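Alginate biosynthesis protein AlgX (PDB 4KNC) takes part in the O-acetylation of the exopolysaccharide alginate, probably as the acetyltransferase, and protects the polymer from degradation as it crosses the periplasm. Local coordinates at residues 82-87 with 293-298; 127-132 with 161-166; 237-242 with 263-268; 57-62 with 301-306. One frame throughout, in Å; residues are numbered along the deposited sequence.

Interaction 1. Residues 82-87 with 293-298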
loop_
_atom_site.group_PDB
_atom_site.type_symbol
_atom_site.label_atom_id
_atom_site.label_comp_id
_atom_site.label_asym_id
_atom_site.label_seq_id
_atom_site.Cartn_x
_atom_site.Cartn_y
_atom_site.Cartn_z
ATOM N N VAL A 82 -5.421 8.034 7.758
ATOM C CA VAL A 82 -5.543 8.951 6.637
ATOM C C VAL A 82 -5.209 8.191 5.355
ATOM O O VAL A 82 -4.149 7.565 5.270
ATOM C CB VAL A 82 -4.563 10.137 6.789
ATOM C CG1 VAL A 82 -4.541 10.995 5.528
ATOM C CG2 VAL A 82 -4.924 10.979 8.008
ATOM N N VAL A 83 -6.102 8.223 4.366
ATOM C CA VAL A 83 -5.799 7.590 3.079
ATOM C C VAL A 83 -5.490 8.635 2.000
ATOM O O VAL A 83 -6.250 9.586 1.780
ATOM C CB VAL A 83 -6.901 6.574 2.597
ATOM C CG1 VAL A 83 -6.804 6.329 1.102
ATOM C CG2 VAL A 83 -6.793 5.237 3.337
ATOM N N VAL A 84 -4.338 8.472 1.360
ATOM C CA VAL A 84 -3.980 9.288 0.218
ATOM C C VAL A 84 -4.281 8.490 -1.044
ATOM O O VAL A 84 -3.551 7.563 -1.400
ATOM C CB VAL A 84 -2.516 9.696 0.272
ATOM C CG1 VAL A 84 -2.081 10.289 -1.081
ATOM C CG2 VAL A 84 -2.308 10.711 1.423
ATOM N N TYR A 85 -5.387 8.835 -1.691
ATOM C CA TYR A 85 -5.883 8.119 -2.855
ATOM C C TYR A 85 -5.385 8.873 -4.079
ATOM O O TYR A 85 -6.035 9.812 -4.546
ATOM C CB TYR A 85 -7.410 8.128 -2.814
ATOM C CG TYR A 85 -8.148 7.133 -3.707
ATOM C CD1 TYR A 85 -7.834 5.769 -3.701
ATOM C CD2 TYR A 85 -9.204 7.557 -4.512
ATOM C CE1 TYR A 85 -8.547 4.861 -4.492
ATOM C CE2 TYR A 85 -9.919 6.659 -5.306
ATOM C CZ TYR A 85 -9.582 5.322 -5.294
ATOM O OH TYR A 85 -10.294 4.458 -6.082
ATOM N N GLN A 86 -4.210 8.487 -4.571
ATOM C CA GLN A 86 -3.533 9.259 -5.620
ATOM C C GLN A 86 -4.418 9.359 -6.872
ATOM O O GLN A 86 -4.896 8.357 -7.392
ATOM C CB GLN A 86 -2.178 8.626 -5.963
ATOM C CG GLN A 86 -1.216 9.584 -6.687
ATOM C CD GLN A 86 0.018 8.868 -7.252
ATOM O OE1 GLN A 86 -0.043 7.686 -7.608
ATOM N NE2 GLN A 86 1.140 9.584 -7.328
ATOM N N PRO A 87 -4.676 10.582 -7.333
ATOM C CA PRO A 87 -5.581 10.745 -8.479
ATOM C C PRO A 87 -4.932 10.350 -9.816
ATOM O O PRO A 87 -3.712 10.244 -9.917
ATOM C CB PRO A 87 -5.914 12.238 -8.451
ATOM C CG PRO A 87 -4.717 12.878 -7.759
ATOM C CD PRO A 87 -4.289 11.869 -6.721
ATOM N N ILE A 293 -1.171 8.836 14.205
ATOM C CA ILE A 293 -1.701 8.979 12.855
ATOM C C ILE A 293 -0.934 8.078 11.873
ATOM O O ILE A 293 0.301 8.026 11.878
ATOM C CB ILE A 293 -1.643 10.454 12.363
ATOM C CG1 ILE A 293 -2.305 11.402 13.369
ATOM C CG2 ILE A 293 -2.287 10.595 10.974
ATOM C CD1 ILE A 293 -2.319 12.848 12.925
ATOM N N LEU A 294 -1.684 7.360 11.055
ATOM C CA LEU A 294 -1.121 6.493 10.031
ATOM C C LEU A 294 -1.599 6.990 8.675
ATOM O O LEU A 294 -2.805 7.025 8.412
ATOM C CB LEU A 294 -1.581 5.044 10.249
ATOM C CG LEU A 294 -1.134 3.982 9.233
ATOM C CD1 LEU A 294 0.381 3.871 9.188
ATOM C CD2 LEU A 294 -1.754 2.633 9.583
ATOM N N ILE A 295 -0.663 7.396 7.830
ATOM C CA ILE A 295 -0.998 7.837 6.481
ATOM C C ILE A 295 -0.745 6.706 5.471
ATOM O O ILE A 295 0.328 6.112 5.444
ATOM C CB ILE A 295 -0.144 9.052 6.077
ATOM C CG1 ILE A 295 -0.295 10.181 7.096
ATOM C CG2 ILE A 295 -0.522 9.548 4.681
ATOM C CD1 ILE A 295 0.720 11.278 6.879
ATOM N N TRP A 296 -1.726 6.432 4.621
ATOM C CA TRP A 296 -1.650 5.284 3.731
ATOM C C TRP A 296 -1.867 5.725 2.295
ATOM O O TRP A 296 -2.951 6.163 1.931
ATOM C CB TRP A 296 -2.685 4.235 4.156
ATOM C CG TRP A 296 -2.670 2.944 3.371
ATOM C CD1 TRP A 296 -1.705 2.500 2.500
ATOM C CD2 TRP A 296 -3.693 1.944 3.378
ATOM N NE1 TRP A 296 -2.069 1.268 1.978
ATOM C CE2 TRP A 296 -3.286 0.916 2.494
ATOM C CE3 TRP A 296 -4.917 1.821 4.035
ATOM C CZ2 TRP A 296 -4.063 -0.218 2.265
ATOM C CZ3 TRP A 296 -5.686 0.687 3.811
ATOM C CH2 TRP A 296 -5.256 -0.312 2.937
ATOM N N GLU A 297 -0.816 5.600 1.488
ATOM C CA GLU A 297 -0.811 6.098 0.119
ATOM C C GLU A 297 -0.801 4.964 -0.914
ATOM O O GLU A 297 0.030 4.054 -0.845
ATOM C CB GLU A 297 0.399 7.016 -0.094
ATOM C CG GLU A 297 0.699 7.331 -1.565
ATOM C CD GLU A 297 1.680 6.325 -2.211
ATOM O OE1 GLU A 297 1.324 5.755 -3.267
ATOM O OE2 GLU A 297 2.794 6.104 -1.674
ATOM N N PHE A 298 -1.729 5.030 -1.865
ATOM C CA PHE A 298 -1.777 4.095 -2.989
ATOM C C PHE A 298 -2.597 4.695 -4.134
ATOM O O PHE A 298 -3.291 5.702 -3.948
ATOM C CB PHE A 298 -2.356 2.745 -2.553
ATOM C CG PHE A 298 -3.692 2.842 -1.870
ATOM C CD1 PHE A 298 -3.771 3.043 -0.498
ATOM C CD2 PHE A 298 -4.873 2.735 -2.600
ATOM C CE1 PHE A 298 -5.007 3.148 0.147
ATOM C CE2 PHE A 298 -6.113 2.834 -1.966
ATOM C CZ PHE A 298 -6.177 3.042 -0.585
HETATM O O HOH W 1 0.458 5.639 -6.121
#
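The aromatic rings of Y85 and F298 meet at the edge of Y85, where F298 CE2 lies in the tyrosine plane, 3.8 Å from Y85 CD1. The other end of the phenyl ring serves a neighbour on its own strand: F298 CE1 sits 3.6 Å above the plane of the W296 ring and over its centre, while W296 CG lies at the phenyl edge. A chi1 of 54° sets F298 CG between its own backbone N and carbonyl carbon, from where the ring reaches both aromatics. V83 packs against F298 and W296. Its CG1 comes obliquely to F298 CZ at 3.7 Å, and its CG2 lies alongside W296, 4.0 Å from CE3. On the opposite face of the sheet V82, V84, I295 and E297 pack, with helix 153-169 over the valines and I295.

Beneath these side chains two parallel strands are joined by five backbone bonds, running from V82 N to L294 O at one end to Q86 N to F298 O at the other. Within this series W296 N meets V82 O at 2.8 Å, nearly in line with the carbonyl, whereas V84 N approaches W296 O from 35° out of the carbonyl plane.

Beyond the apolar part the contact turns polar. One water donates to Q86 OE1 at 2.6 Å and to E297 OE1 at 3.0 Å. E297 also bonds T242 and S245, and Q86 NE2 bonds N244. At the C-terminal end of these strands, the bonds to T242, N244 and S245 probably help to hold the loop carrying S243, the inferred nucleophile.

Interaction 2. Residues 127-132 with 161-166; sequences WTPDFS and KIVAET
With chi1 at -69°, T166 turns OG1 to the side of its backbone N and over P129, while its methyl CG2 stands anti to that N and reaches W127 CB at 4.0 Å. F131, at chi1 -61°, swings its ring back to the helix, and V163 CG2 meets that ring at its edge, 3.7 Å from F131 CZ. The pieces so joined belong to the layered alpha/beta fold of the SGNH hydrolase-like domain: helix 153-169 lies against the parallel sheet, and the loop 127-132 runs between the helix and helix 107-123.

P129 lies at the middle of the interface. P129 CG touches V163 CG2 at 3.9 Å and T166 OG1 at 3.6 Å, the ring and the threonine side chain crossing at about a right angle. One turn earlier, I162 CG2 rests on the backbone, 3.5 Å from D130 O, with P129 CB close by. No hydrogen bond crosses between the segments, so the fit is one of shape. V82 and V84 of the sheet continue this packing around P129, F131 and V163.

An Asx turn follows at D130, where D130 OD1 accepts from S132 N at 2.8 Å and from S132 OG at 2.6 Å, both donors on the same face of the carboxylate plane.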
loop_
_atom_site.group_PDB
_atom_site.type_symbol
_atom_site.label_atom_id
_atom_site.label_comp_id
_atom_site.label_asym_id
_atom_site.label_seq_id
_atom_site.Cartn_x
_atom_site.Cartn_y
_atom_site.Cartn_z
ATOM N N TRP A 127 -9.975 9.569 7.335
ATOM C CA TRP A 127 -9.652 10.931 6.952
ATOM C C TRP A 127 -9.067 10.900 5.556
ATOM O O TRP A 127 -8.082 10.200 5.318
ATOM C CB TRP A 127 -8.640 11.529 7.934
ATOM C CG TRP A 127 -9.220 11.743 9.314
ATOM C CD1 TRP A 127 -9.155 10.882 10.375
ATOM C CD2 TRP A 127 -9.967 12.883 9.768
ATOM N NE1 TRP A 127 -9.804 11.418 11.460
ATOM C CE2 TRP A 127 -10.320 12.639 11.115
ATOM C CE3 TRP A 127 -10.376 14.076 9.169
ATOM C CZ2 TRP A 127 -11.054 13.552 11.877
ATOM C CZ3 TRP A 127 -11.114 14.988 9.931
ATOM C CH2 TRP A 127 -11.440 14.716 11.271
ATOM N N THR A 128 -9.657 11.658 4.636
ATOM C CA THR A 128 -9.276 11.526 3.237
ATOM C C THR A 128 -9.102 12.848 2.505
ATOM O O THR A 128 -10.084 13.475 2.127
ATOM C CB THR A 128 -10.310 10.706 2.484
ATOM O OG1 THR A 128 -10.676 9.578 3.287
ATOM C CG2 THR A 128 -9.730 10.250 1.150
ATOM N N PRO A 129 -7.846 13.267 2.289
ATOM C CA PRO A 129 -7.625 14.528 1.577
ATOM C C PRO A 129 -8.290 14.525 0.205
ATOM O O PRO A 129 -8.335 13.495 -0.499
ATOM C CB PRO A 129 -6.102 14.584 1.442
ATOM C CG PRO A 129 -5.610 13.808 2.615
ATOM C CD PRO A 129 -6.588 12.690 2.797
ATOM N N ASP A 130 -8.824 15.682 -0.159
ATOM C CA ASP A 130 -9.498 15.854 -1.441
ATOM C C ASP A 130 -8.564 16.573 -2.399
ATOM O O ASP A 130 -8.268 17.753 -2.208
ATOM C CB ASP A 130 -10.764 16.688 -1.215
ATOM C CG ASP A 130 -11.551 16.925 -2.486
ATOM O OD1 ASP A 130 -11.079 16.554 -3.577
ATOM O OD2 ASP A 130 -12.654 17.496 -2.384
ATOM N N PHE A 131 -8.114 15.872 -3.437
ATOM C CA PHE A 131 -7.151 16.425 -4.387
ATOM C C PHE A 131 -7.822 17.095 -5.580
ATOM O O PHE A 131 -7.136 17.601 -6.466
ATOM C CB PHE A 131 -6.162 15.337 -4.885
ATOM C CG PHE A 131 -5.345 14.720 -3.776
ATOM C CD1 PHE A 131 -4.462 15.500 -3.033
ATOM C CD2 PHE A 131 -5.482 13.373 -3.452
ATOM C CE1 PHE A 131 -3.709 14.945 -1.994
ATOM C CE2 PHE A 131 -4.742 12.817 -2.413
ATOM C CZ PHE A 131 -3.846 13.603 -1.690
ATOM N N SER A 132 -9.154 17.119 -5.599
ATOM C CA SER A 132 -9.851 17.695 -6.747
ATOM C C SER A 132 -9.469 19.149 -7.108
ATOM O O SER A 132 -9.507 19.505 -8.284
ATOM C CB SER A 132 -11.376 17.513 -6.649
ATOM O OG SER A 132 -11.897 18.124 -5.484
ATOM N N LYS A 161 0.737 19.508 0.434
ATOM C CA LYS A 161 0.120 20.706 1.015
ATOM C C LYS A 161 -1.343 20.425 1.460
ATOM O O LYS A 161 -1.744 20.720 2.608
ATOM C CB LYS A 161 0.205 21.876 0.029
ATOM C CG LYS A 161 -0.054 23.231 0.651
ATOM C CD LYS A 161 0.300 24.345 -0.322
ATOM C CE LYS A 161 1.719 24.181 -0.839
ATOM N N ILE A 162 -2.111 19.795 0.566
ATOM C CA ILE A 162 -3.481 19.395 0.885
ATOM C C ILE A 162 -3.548 18.342 2.007
ATOM O O ILE A 162 -4.344 18.479 2.974
ATOM C CB ILE A 162 -4.221 18.917 -0.376
ATOM C CG1 ILE A 162 -4.391 20.087 -1.346
ATOM C CG2 ILE A 162 -5.590 18.328 -0.023
ATOM C CD1 ILE A 162 -5.041 19.689 -2.665
ATOM N N VAL A 163 -2.699 17.315 1.913
ATOM C CA VAL A 163 -2.707 16.282 2.962
ATOM C C VAL A 163 -2.428 16.894 4.341
ATOM O O VAL A 163 -3.096 16.565 5.328
ATOM C CB VAL A 163 -1.703 15.127 2.696
ATOM C CG1 VAL A 163 -1.768 14.108 3.840
ATOM C CG2 VAL A 163 -2.002 14.451 1.365
ATOM N N ALA A 164 -1.449 17.802 4.388
ATOM C CA ALA A 164 -1.086 18.513 5.604
ATOM C C ALA A 164 -2.305 19.220 6.185
ATOM O O ALA A 164 -2.540 19.178 7.411
ATOM C CB ALA A 164 0.019 19.516 5.333
ATOM N N GLU A 165 -3.085 19.865 5.313
ATOM C CA GLU A 165 -4.316 20.477 5.827
ATOM C C GLU A 165 -5.233 19.443 6.473
ATOM O O GLU A 165 -5.766 19.693 7.548
ATOM C CB GLU A 165 -5.037 21.298 4.763
ATOM C CG GLU A 165 -4.244 22.546 4.398
ATOM C CD GLU A 165 -3.904 23.372 5.632
ATOM O OE1 GLU A 165 -4.858 23.834 6.299
ATOM O OE2 GLU A 165 -2.698 23.543 5.947
ATOM N N THR A 166 -5.388 18.268 5.861
ATOM C CA THR A 166 -6.162 17.213 6.555
ATOM C C THR A 166 -5.547 16.775 7.904
ATOM O O THR A 166 -6.264 16.607 8.894
ATOM C CB THR A 166 -6.412 15.978 5.655
ATOM O OG1 THR A 166 -7.314 16.330 4.611
ATOM C CG2 THR A 166 -7.022 14.829 6.441
#

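Interaction 3. Residues 237-242 with 263-268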
loop_
_atom_site.group_PDB
_atom_site.type_symbol
_atom_site.label_atom_id
_atom_site.label_comp_id
_atom_site.label_asym_id
_atom_site.label_seq_id
_atom_site.Cartn_x
_atom_site.Cartn_y
_atom_site.Cartn_z
ATOM N N ILE A 237 3.599 10.279 13.666
ATOM C CA ILE A 237 2.957 10.092 12.363
ATOM C C ILE A 237 3.798 9.169 11.475
ATOM O O ILE A 237 4.995 9.384 11.313
ATOM C CB ILE A 237 2.742 11.433 11.622
ATOM C CG1 ILE A 237 1.998 12.436 12.519
ATOM C CG2 ILE A 237 1.978 11.191 10.323
ATOM C CD1 ILE A 237 1.626 13.741 11.814
ATOM N N ALA A 238 3.162 8.145 10.914
ATOM C CA ALA A 238 3.840 7.157 10.087
ATOM C C ALA A 238 3.210 7.124 8.716
ATOM O O ALA A 238 2.002 7.290 8.572
ATOM C CB ALA A 238 3.753 5.784 10.728
ATOM N N LEU A 239 4.044 6.909 7.709
ATOM C CA LEU A 239 3.607 6.876 6.333
ATOM C C LEU A 239 3.876 5.495 5.761
ATOM O O LEU A 239 5.003 4.997 5.818
ATOM C CB LEU A 239 4.365 7.932 5.527
ATOM C CG LEU A 239 4.174 7.955 4.011
ATOM C CD1 LEU A 239 2.709 8.134 3.626
ATOM C CD2 LEU A 239 5.032 9.056 3.410
ATOM N N VAL A 240 2.839 4.869 5.223
ATOM C CA VAL A 240 3.012 3.613 4.510
ATOM C C VAL A 240 2.512 3.835 3.091
ATOM O O VAL A 240 1.537 4.562 2.886
ATOM C CB VAL A 240 2.306 2.421 5.211
ATOM C CG1 VAL A 240 3.030 2.088 6.506
ATOM C CG2 VAL A 240 0.825 2.719 5.474
ATOM N N GLY A 241 3.201 3.255 2.112
ATOM C CA GLY A 241 2.945 3.609 0.730
ATOM C C GLY A 241 3.802 2.888 -0.286
ATOM O O GLY A 241 4.430 1.882 0.021
ATOM N N THR A 242 3.818 3.424 -1.502
ATOM C CA THR A 242 4.455 2.781 -2.639
ATOM C C THR A 242 5.753 3.496 -2.994
ATOM O O THR A 242 6.247 4.322 -2.218
ATOM C CB THR A 242 3.535 2.862 -3.853
ATOM O OG1 THR A 242 3.405 4.238 -4.247
ATOM C CG2 THR A 242 2.147 2.290 -3.505
ATOM N N ILE A 263 7.571 12.770 10.039
ATOM C CA ILE A 263 6.849 11.714 9.342
ATOM C C ILE A 263 7.751 10.501 9.214
ATOM O O ILE A 263 8.739 10.533 8.480
ATOM C CB ILE A 263 6.414 12.173 7.935
ATOM C CG1 ILE A 263 5.581 13.460 8.011
ATOM C CG2 ILE A 263 5.658 11.071 7.226
ATOM C CD1 ILE A 263 4.141 13.262 8.420
ATOM N N LEU A 264 7.432 9.433 9.939
ATOM C CA LEU A 264 8.163 8.173 9.790
ATOM C C LEU A 264 7.809 7.515 8.477
ATOM O O LEU A 264 6.705 6.998 8.333
ATOM C CB LEU A 264 7.805 7.216 10.921
ATOM C CG LEU A 264 8.029 7.755 12.329
ATOM C CD1 LEU A 264 7.418 6.806 13.346
ATOM C CD2 LEU A 264 9.514 7.945 12.592
ATOM N N ASN A 265 8.747 7.512 7.529
ATOM C CA ASN A 265 8.505 6.943 6.208
ATOM C C ASN A 265 8.788 5.435 6.139
ATOM O O ASN A 265 9.938 5.019 6.227
ATOM C CB ASN A 265 9.357 7.677 5.172
ATOM C CG ASN A 265 8.988 7.322 3.743
ATOM O OD1 ASN A 265 8.334 6.316 3.486
ATOM N ND2 ASN A 265 9.414 8.154 2.800
ATOM N N ASN A 266 7.745 4.629 5.960
ATOM C CA ASN A 266 7.914 3.185 5.806
ATOM C C ASN A 266 7.447 2.677 4.444
ATOM O O ASN A 266 7.130 1.488 4.284
ATOM C CB ASN A 266 7.178 2.427 6.931
ATOM C CG ASN A 266 7.775 2.698 8.323
ATOM O OD1 ASN A 266 7.141 3.320 9.169
ATOM N ND2 ASN A 266 8.990 2.216 8.558
ATOM N N ALA A 267 7.409 3.574 3.458
ATOM C CA ALA A 267 6.984 3.208 2.113
ATOM C C ALA A 267 7.882 2.106 1.550
ATOM O O ALA A 267 9.060 2.023 1.902
ATOM C CB ALA A 267 7.024 4.415 1.193
ATOM N N VAL A 268 7.321 1.284 0.667
ATOM C CA VAL A 268 8.049 0.184 0.033
ATOM C C VAL A 268 7.926 0.324 -1.473
ATOM O O VAL A 268 6.832 0.262 -2.015
ATOM C CB VAL A 268 7.489 -1.191 0.466
ATOM C CG1 VAL A 268 8.145 -2.326 -0.323
ATOM C CG2 VAL A 268 7.674 -1.410 1.995
#
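Four backbone hydrogen bonds tie I237-T242 to I263-V268, two neighbouring parallel strands and the loops that follow them. L264 is gripped through both its polar backbone atoms: its N donates to I237 O at 2.8 Å, in the carbonyl plane, and its O accepts from L239 N at 2.7 Å. N266 N to L239 O continues the pattern past the end of the second strand. V268 N keeps the two-residue step, reaching G241 O at 3.0 Å from well above the carbonyl plane, but between G241 N and N266 O the hydroxyl of S276 is inserted, bonded to both.

Apolar contacts gather on the face that helix 251-259 covers. The end of I263 is folded back at chi2 -79°, which brings CD1 to 3.5 Å from I237 CG2, while I263 CG2 rests against L239 CB at 3.8 Å. On the other face A238 and L264 meet more lightly. Farther along, A267 CB packs against T242 O at 3.5 Å.

Side-chain bonds shape the second loop: N265 OD1 accepts from A267 N at 2.9 Å in an Asx turn, and ND2 bonds S245 O.

Together with helix 251-259 these strands form a beta-alpha-beta unit, its first strand leading through T242 to S243, the inferred nucleophile, in keeping with an SGNH hydrolase-like active site at the strands' C-terminal ends.

Interaction 4. Residues 57-62 with 301-306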
loop_
_atom_site.group_PDB
_atom_site.type_symbol
_atom_site.label_atom_id
_atom_site.label_comp_id
_atom_site.label_asym_id
_atom_site.label_seq_id
_atom_site.Cartn_x
_atom_site.Cartn_y
_atom_site.Cartn_z
ATOM N N PHE A 57 -14.089 4.056 -10.305
ATOM C CA PHE A 57 -13.273 4.155 -9.091
ATOM C C PHE A 57 -13.951 3.435 -7.924
ATOM O O PHE A 57 -15.145 3.180 -7.968
ATOM C CB PHE A 57 -13.020 5.627 -8.728
ATOM C CG PHE A 57 -12.189 6.357 -9.741
ATOM C CD1 PHE A 57 -10.815 6.241 -9.731
ATOM C CD2 PHE A 57 -12.785 7.143 -10.715
ATOM C CE1 PHE A 57 -10.031 6.893 -10.683
ATOM C CE2 PHE A 57 -12.014 7.804 -11.665
ATOM C CZ PHE A 57 -10.630 7.681 -11.645
ATOM N N GLY A 58 -13.190 3.105 -6.886
ATOM C CA GLY A 58 -13.765 2.483 -5.704
ATOM C C GLY A 58 -13.602 0.973 -5.622
ATOM O O GLY A 58 -12.669 0.390 -6.187
ATOM N N THR A 59 -14.516 0.335 -4.898
ATOM C CA THR A 59 -14.461 -1.097 -4.687
ATOM C C THR A 59 -15.861 -1.634 -4.386
ATOM O O THR A 59 -16.829 -0.880 -4.373
ATOM C CB THR A 59 -13.522 -1.452 -3.520
ATOM O OG1 THR A 59 -13.453 -2.879 -3.382
ATOM C CG2 THR A 59 -14.032 -0.841 -2.213
ATOM N N SER A 60 -15.953 -2.939 -4.146
ATOM C CA SER A 60 -17.222 -3.601 -3.838
ATOM C C SER A 60 -17.710 -3.273 -2.433
ATOM O O SER A 60 -16.954 -2.733 -1.619
ATOM C CB SER A 60 -17.045 -5.111 -3.935
ATOM O OG SER A 60 -16.210 -5.571 -2.892
ATOM N N ALA A 61 -18.969 -3.618 -2.150
ATOM C CA ALA A 61 -19.559 -3.403 -0.834
ATOM C C ALA A 61 -18.738 -4.101 0.243
ATOM O O ALA A 61 -18.508 -3.558 1.332
ATOM C CB ALA A 61 -20.999 -3.905 -0.808
ATOM N N GLU A 62 -18.300 -5.313 -0.077
ATOM C CA GLU A 62 -17.402 -6.061 0.794
ATOM C C GLU A 62 -16.098 -5.290 1.069
ATOM O O GLU A 62 -15.602 -5.267 2.198
ATOM C CB GLU A 62 -17.109 -7.441 0.195
ATOM C CG GLU A 62 -16.002 -8.231 0.901
ATOM C CD GLU A 62 -16.359 -8.642 2.330
ATOM O OE1 GLU A 62 -17.534 -8.500 2.741
ATOM O OE2 GLU A 62 -15.449 -9.112 3.049
ATOM N N HIS A 301 -5.736 1.754 -9.089
ATOM C CA HIS A 301 -5.890 0.507 -9.845
ATOM C C HIS A 301 -5.889 -0.748 -8.977
ATOM O O HIS A 301 -6.069 -1.842 -9.481
ATOM C CB HIS A 301 -4.820 0.383 -10.948
ATOM C CG HIS A 301 -3.417 0.325 -10.423
ATOM N ND1 HIS A 301 -2.726 1.448 -10.012
ATOM C CD2 HIS A 301 -2.580 -0.725 -10.229
ATOM C CE1 HIS A 301 -1.520 1.095 -9.602
ATOM N NE2 HIS A 301 -1.401 -0.216 -9.731
ATOM N N TYR A 302 -5.660 -0.599 -7.680
ATOM C CA TYR A 302 -5.600 -1.767 -6.822
ATOM C C TYR A 302 -6.975 -2.259 -6.431
ATOM O O TYR A 302 -7.930 -1.482 -6.337
ATOM C CB TYR A 302 -4.789 -1.477 -5.566
ATOM C CG TYR A 302 -3.374 -1.121 -5.874
ATOM C CD1 TYR A 302 -2.495 -2.067 -6.401
ATOM C CD2 TYR A 302 -2.905 0.159 -5.632
ATOM C CE1 TYR A 302 -1.177 -1.727 -6.705
ATOM C CE2 TYR A 302 -1.616 0.499 -5.917
ATOM C CZ TYR A 302 -0.747 -0.436 -6.450
ATOM O OH TYR A 302 0.548 -0.048 -6.718
ATOM N N ASP A 303 -7.061 -3.561 -6.192
ATOM C CA ASP A 303 -8.296 -4.175 -5.722
ATOM C C ASP A 303 -8.337 -4.024 -4.217
ATOM O O ASP A 303 -7.632 -4.741 -3.505
ATOM C CB ASP A 303 -8.336 -5.660 -6.100
ATOM C CG ASP A 303 -9.467 -6.414 -5.407
ATOM O OD1 ASP A 303 -10.465 -5.775 -5.013
ATOM O OD2 ASP A 303 -9.360 -7.649 -5.262
ATOM N N MET A 304 -9.165 -3.092 -3.741
ATOM C CA MET A 304 -9.245 -2.760 -2.319
ATOM C C MET A 304 -10.040 -3.769 -1.505
ATOM O O MET A 304 -10.163 -3.620 -0.293
ATOM C CB MET A 304 -9.851 -1.360 -2.119
ATOM C CG MET A 304 -9.078 -0.216 -2.790
ATOM S SD MET A 304 -9.533 1.411 -2.105
ATOM C CE MET A 304 -11.219 1.595 -2.667
ATOM N N ALA A 305 -10.596 -4.788 -2.155
ATOM C CA ALA A 305 -11.387 -5.769 -1.422
ATOM C C ALA A 305 -10.670 -7.096 -1.160
ATOM O O ALA A 305 -11.243 -7.974 -0.531
ATOM C CB ALA A 305 -12.715 -6.016 -2.126
ATOM N N GLN A 306 -9.434 -7.244 -1.635
ATOM C CA GLN A 306 -8.710 -8.519 -1.529
ATOM C C GLN A 306 -8.720 -9.080 -0.104
ATOM O O GLN A 306 -8.170 -8.470 0.812
ATOM C CB GLN A 306 -7.271 -8.347 -2.012
ATOM C CG GLN A 306 -6.422 -9.598 -1.869
ATOM C CD GLN A 306 -4.941 -9.288 -1.730
ATOM O OE1 GLN A 306 -4.518 -8.138 -1.859
ATOM N NE2 GLN A 306 -4.148 -10.315 -1.454
HETATM O O HOH W 2 -10.701 -1.633 -5.635
HETATM O O HOH W 3 -11.894 -3.810 -5.623
#
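T59 and M304 make the close-packed half of a contact between two loops, one leading through the N-cap S60 into helix 61-76, the other forming a type I beta turn from D303 to Q306. M304 bends at chi3 (-68°) so that its terminal methyl comes against T59: M304 CE lies 3.7 Å from T59 CG2 and 3.8 Å from G58 C. M304 CB also approaches T59 CB, the two side chains crossing at a slant. F121 of helix 107-123 and W64 of helix 61-76 add to the packing around the methionine, which is buried. Next to it the methyl of A305 faces two hydroxyls, with A305 CB 3.5 Å from T59 OG1 and 3.6 Å from S60 OG, the latter occupied in capping G63 N.

The more open side is held by water, since no direct hydrogen bond joins the two loops. One water donates to G58 O and to Y302 O and accepts from M304 N at 2.8 Å, so that three backbone groups share it. A second links T59 OG1, at 2.9 Å, to D303 OD1. The torsion of T59 explains this division of labour: OG1 is anti to the backbone N (chi1 -178°) and faces water and A305, leaving CG2 to the methionine. D303, on the exposed side, does double duty. Besides the bridging water, its OD1 closes an Asx turn by accepting from A305 N at 3.0 Å, a donor that stands 60° out of the carboxylate plane.

The four contacts are nested along the chain: 57-62 with 301-306 encloses 82-87 with 293-298, which in turn encloses interactions 2 and 3 in series. Interactions 1 and 3 share the four-stranded parallel sheet, their centres about 10 Å apart, through the neighbouring strands 293-298 and 237-240, which the backbone bond from I295 N to A238 O joins. Interaction 2, about 9 Å from interaction 1 centre to centre, adds a helix and the loop 127-132, where W127 O accepts from V83 N. Interaction 4 lies about 15 Å from interaction 1, again between centres, and joins it through Y85 with G58 and F298 with M304. Sequence-distant ends are thus drawn together around one SGNH-like sheet.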